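Local coordinates for protein AxyAgu115A (Amphibacillus xylanus NBRC 15112, PDB 6NPS) that probably hydrolyses glycosidic bonds as a family GH115 alpha-glucuronidase, releasing glucuronic acid side groups from arabinoglucuronoxylan, at residues E178-F190 and A627-H639. The protein carries 3 engineered substitutions. Sequence-based numbering, arbitrary orientation.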
# COMPACT_ATOMS: atom_id res chain seq x y z
N GLU A 178 -6.55 16.22 -30.90
CA GLU A 178 -7.41 15.51 -31.84
C GLU A 178 -6.89 14.13 -32.22
O GLU A 178 -7.53 13.44 -33.02
CB GLU A 178 -7.67 16.38 -33.09
CG GLU A 178 -6.46 16.59 -34.03
CD GLU A 178 -5.75 17.92 -33.75
OE1 GLU A 178 -5.95 18.49 -32.65
OE2 GLU A 178 -4.99 18.37 -34.61
N TRP A 179 -5.77 13.69 -31.63
CA TRP A 179 -5.32 12.33 -31.86
C TRP A 179 -5.37 11.57 -30.55
O TRP A 179 -5.04 12.13 -29.50
CB TRP A 179 -3.89 12.29 -32.43
CG TRP A 179 -3.84 12.66 -33.90
CD1 TRP A 179 -3.55 13.89 -34.43
CD2 TRP A 179 -4.14 11.80 -35.02
NE1 TRP A 179 -3.63 13.85 -35.81
CE2 TRP A 179 -4.00 12.59 -36.20
CE3 TRP A 179 -4.51 10.46 -35.15
CZ2 TRP A 179 -4.21 12.06 -37.48
CZ3 TRP A 179 -4.72 9.94 -36.43
CH2 TRP A 179 -4.56 10.74 -37.57
N PRO A 180 -5.79 10.28 -30.57
CA PRO A 180 -6.08 9.49 -31.77
C PRO A 180 -7.54 9.60 -32.29
O PRO A 180 -7.81 9.21 -33.43
CB PRO A 180 -5.79 8.06 -31.30
CG PRO A 180 -6.24 8.09 -29.84
CD PRO A 180 -5.95 9.48 -29.33
N ALA A 181 -8.45 10.11 -31.46
CA ALA A 181 -9.87 10.09 -31.79
C ALA A 181 -10.22 10.78 -33.12
O ALA A 181 -10.53 10.09 -34.10
CB ALA A 181 -10.67 10.73 -30.65
N PHE A 182 -10.18 12.12 -33.15
CA PHE A 182 -10.62 12.88 -34.32
C PHE A 182 -9.86 12.45 -35.58
O PHE A 182 -10.44 12.38 -36.66
CB PHE A 182 -10.42 14.37 -34.07
CG PHE A 182 -11.30 15.27 -34.89
CD1 PHE A 182 -10.88 15.77 -36.10
CD2 PHE A 182 -12.52 15.67 -34.40
CE1 PHE A 182 -11.69 16.62 -36.84
CE2 PHE A 182 -13.32 16.51 -35.12
CZ PHE A 182 -12.90 17.00 -36.35
N GLY A 183 -8.56 12.18 -35.45
CA GLY A 183 -7.78 11.80 -36.61
C GLY A 183 -8.33 10.56 -37.29
O GLY A 183 -8.64 10.56 -38.48
N ASN A 184 -8.51 9.49 -36.51
CA ASN A 184 -9.10 8.26 -37.04
C ASN A 184 -10.53 8.48 -37.54
O ASN A 184 -10.95 7.86 -38.52
CB ASN A 184 -9.11 7.19 -35.96
CG ASN A 184 -7.75 6.56 -35.77
OD1 ASN A 184 -7.45 5.55 -36.40
ND2 ASN A 184 -6.93 7.16 -34.91
N TRP A 185 -11.29 9.32 -36.85
CA TRP A 185 -12.67 9.59 -37.26
C TRP A 185 -12.69 10.28 -38.62
O TRP A 185 -13.40 9.86 -39.54
CB TRP A 185 -13.36 10.45 -36.21
CG TRP A 185 -14.74 10.92 -36.58
CD1 TRP A 185 -15.88 10.18 -36.55
CD2 TRP A 185 -15.10 12.21 -37.07
NE1 TRP A 185 -16.96 10.95 -36.96
CE2 TRP A 185 -16.51 12.20 -37.28
CE3 TRP A 185 -14.39 13.39 -37.31
CZ2 TRP A 185 -17.21 13.33 -37.74
CZ3 TRP A 185 -15.10 14.52 -37.79
CH2 TRP A 185 -16.49 14.47 -37.99
N SER A 186 -11.92 11.36 -38.75
CA SER A 186 -11.80 12.08 -40.01
C SER A 186 -11.32 11.17 -41.15
O SER A 186 -11.89 11.17 -42.24
CB SER A 186 -10.85 13.26 -39.83
OG SER A 186 -9.54 12.75 -40.03
N ALA A 187 -10.26 10.38 -40.90
CA ALA A 187 -9.75 9.48 -41.94
C ALA A 187 -10.81 8.49 -42.41
O ALA A 187 -11.09 8.37 -43.61
CB ALA A 187 -8.51 8.74 -41.43
N LYS A 188 -11.43 7.76 -41.48
CA LYS A 188 -12.42 6.75 -41.85
C LYS A 188 -13.63 7.36 -42.57
O LYS A 188 -14.11 6.80 -43.56
CB LYS A 188 -12.89 5.99 -40.62
CG LYS A 188 -13.84 4.84 -40.92
CD LYS A 188 -15.01 4.87 -39.95
CE LYS A 188 -16.28 4.19 -40.49
NZ LYS A 188 -16.36 2.74 -40.08
N ASN A 189 -14.16 8.48 -42.06
CA ASN A 189 -15.42 9.02 -42.58
C ASN A 189 -15.23 10.03 -43.71
O ASN A 189 -16.20 10.33 -44.41
CB ASN A 189 -16.21 9.69 -41.45
CG ASN A 189 -16.91 8.67 -40.53
OD1 ASN A 189 -17.59 7.76 -41.00
ND2 ASN A 189 -16.73 8.82 -39.23
N PHE A 190 -14.02 10.56 -43.92
CA PHE A 190 -13.87 11.63 -44.91
C PHE A 190 -12.54 11.62 -45.64
O PHE A 190 -12.36 12.46 -46.54
CB PHE A 190 -14.04 13.03 -44.27
CG PHE A 190 -15.30 13.19 -43.49
CD1 PHE A 190 -16.50 13.44 -44.13
CD2 PHE A 190 -15.28 13.08 -42.10
CE1 PHE A 190 -17.67 13.57 -43.40
CE2 PHE A 190 -16.46 13.22 -41.37
CZ PHE A 190 -17.65 13.46 -42.03
N ALA A 627 -24.76 3.47 -36.34
CA ALA A 627 -25.03 4.31 -37.51
C ALA A 627 -23.90 4.19 -38.53
O ALA A 627 -23.44 5.19 -39.09
CB ALA A 627 -25.27 5.76 -37.09
N ASP A 628 -23.43 2.96 -38.75
CA ASP A 628 -22.39 2.65 -39.73
C ASP A 628 -21.09 3.42 -39.46
O ASP A 628 -20.46 3.95 -40.37
CB ASP A 628 -22.88 2.90 -41.16
CG ASP A 628 -21.95 2.30 -42.22
OD1 ASP A 628 -21.65 1.08 -42.13
OD2 ASP A 628 -21.53 3.04 -43.15
N GLY A 629 -20.68 3.47 -38.19
CA GLY A 629 -19.41 4.09 -37.86
C GLY A 629 -19.42 5.60 -37.91
O GLY A 629 -18.36 6.22 -38.12
N LYS A 630 -20.60 6.21 -37.75
CA LYS A 630 -20.72 7.66 -37.68
C LYS A 630 -19.77 8.28 -36.64
O LYS A 630 -19.23 9.37 -36.87
CB LYS A 630 -22.18 8.02 -37.36
CG LYS A 630 -22.53 9.51 -37.42
CD LYS A 630 -23.93 9.78 -36.85
CE LYS A 630 -24.44 11.21 -37.17
NZ LYS A 630 -23.52 12.05 -38.00
N PHE A 631 -19.56 7.59 -35.50
CA PHE A 631 -18.69 8.07 -34.44
C PHE A 631 -17.40 7.25 -34.32
O PHE A 631 -16.75 7.28 -33.27
CB PHE A 631 -19.43 8.07 -33.10
CG PHE A 631 -20.76 8.76 -33.18
CD1 PHE A 631 -20.82 10.15 -33.28
CD2 PHE A 631 -21.93 8.03 -33.26
CE1 PHE A 631 -22.06 10.81 -33.42
CE2 PHE A 631 -23.17 8.69 -33.39
CZ PHE A 631 -23.23 10.08 -33.47
N TYR A 632 -17.01 6.55 -35.37
CA TYR A 632 -15.84 5.68 -35.28
C TYR A 632 -14.61 6.45 -34.82
O TYR A 632 -14.26 7.50 -35.38
CB TYR A 632 -15.58 5.01 -36.62
CG TYR A 632 -14.32 4.19 -36.64
CD1 TYR A 632 -13.12 4.73 -37.10
CD2 TYR A 632 -14.32 2.86 -36.21
CE1 TYR A 632 -11.95 3.98 -37.13
CE2 TYR A 632 -13.15 2.10 -36.23
CZ TYR A 632 -11.97 2.67 -36.70
OH TYR A 632 -10.81 1.93 -36.73
N GLY A 633 -13.93 5.92 -33.81
CA GLY A 633 -12.71 6.51 -33.31
C GLY A 633 -12.89 7.58 -32.26
O GLY A 633 -11.93 7.90 -31.55
N MET A 634 -14.11 8.12 -32.10
CA MET A 634 -14.34 9.22 -31.17
C MET A 634 -14.12 8.81 -29.71
O MET A 634 -13.95 9.69 -28.86
CB MET A 634 -15.76 9.77 -31.34
CG MET A 634 -15.93 10.64 -32.57
SD MET A 634 -14.75 12.01 -32.55
CE MET A 634 -15.64 13.16 -33.64
N GLY A 635 -14.12 7.51 -29.41
CA GLY A 635 -13.93 7.04 -28.05
C GLY A 635 -12.63 6.30 -27.83
O GLY A 635 -12.48 5.56 -26.85
N LEU A 636 -11.66 6.51 -28.73
CA LEU A 636 -10.40 5.76 -28.74
C LEU A 636 -9.39 6.15 -27.66
O LEU A 636 -8.48 5.35 -27.39
CB LEU A 636 -9.72 5.94 -30.10
CG LEU A 636 -9.98 4.85 -31.13
CD1 LEU A 636 -9.13 5.08 -32.40
CD2 LEU A 636 -9.72 3.50 -30.49
N SER A 637 -9.48 7.34 -27.06
CA SER A 637 -8.45 7.79 -26.13
C SER A 637 -8.37 6.86 -24.93
O SER A 637 -9.40 6.52 -24.33
CB SER A 637 -8.75 9.21 -25.63
OG SER A 637 -9.34 9.99 -26.64
N GLU A 638 -7.15 6.44 -24.58
CA GLU A 638 -6.89 5.82 -23.28
C GLU A 638 -7.40 6.72 -22.20
O GLU A 638 -7.17 7.93 -22.22
CB GLU A 638 -5.39 5.59 -23.06
CG GLU A 638 -4.79 4.47 -23.88
CD GLU A 638 -5.45 3.14 -23.58
OE1 GLU A 638 -5.60 2.81 -22.38
OE2 GLU A 638 -5.82 2.43 -24.54
N HIS A 639 -8.12 6.14 -21.22
CA HIS A 639 -8.77 6.97 -20.22
C HIS A 639 -8.81 6.36 -18.82
O HIS A 639 -9.44 6.94 -17.93
CB HIS A 639 -10.19 7.28 -20.69
CG HIS A 639 -10.98 6.07 -21.04
ND1 HIS A 639 -10.90 5.45 -22.27
CD2 HIS A 639 -11.87 5.34 -20.30
CE1 HIS A 639 -11.70 4.39 -22.28
NE2 HIS A 639 -12.30 4.31 -21.10
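Trp185 is held by its edge and by one face at once, which illustrates how a turn-rich loop can grip a helix. Its NE1 donates to Lys630 O over 2.8 Å, the acceptor lying in the indole plane, while Met634 CE sits over the five-membered ring, 3.8 Å from its centroid, in a CH-pi contact that the sulfur extends as a Met-aromatic one. A bend at chi2 (-57°) in the Met634 chain folds this methyl back over the indole. Were Trp185 an alanine, Lys630 O would probably lose its indole donor and the Met634 methyl the ring beneath it. One turn on, Asn189 ND2 bonds Gly629 O at 3.3 Å, the oxygen lying in the plane of the Asn189 amide and the nitrogen in that of the carbonyl; Gly629 O also accepts from Tyr632 N. The helix, 181-190, follows strand 170-174 of the TIM-barrel-type parallel sheet, and the loop 630-639 leaves the long helix 601-629 through successive beta turns. Ala181 CA comes within 3.0 Å of Gly633 O in a CA-H...O contact. Further along the helix, Lys188 CD packs 3.4 Å from Tyr632 CB, the two side chains crossing at about a right angle. Phe190 CE2 lies over the opposite face of the indole, offset from its centre, and Met197 of helix 195-207 also touches the Trp185 side chain.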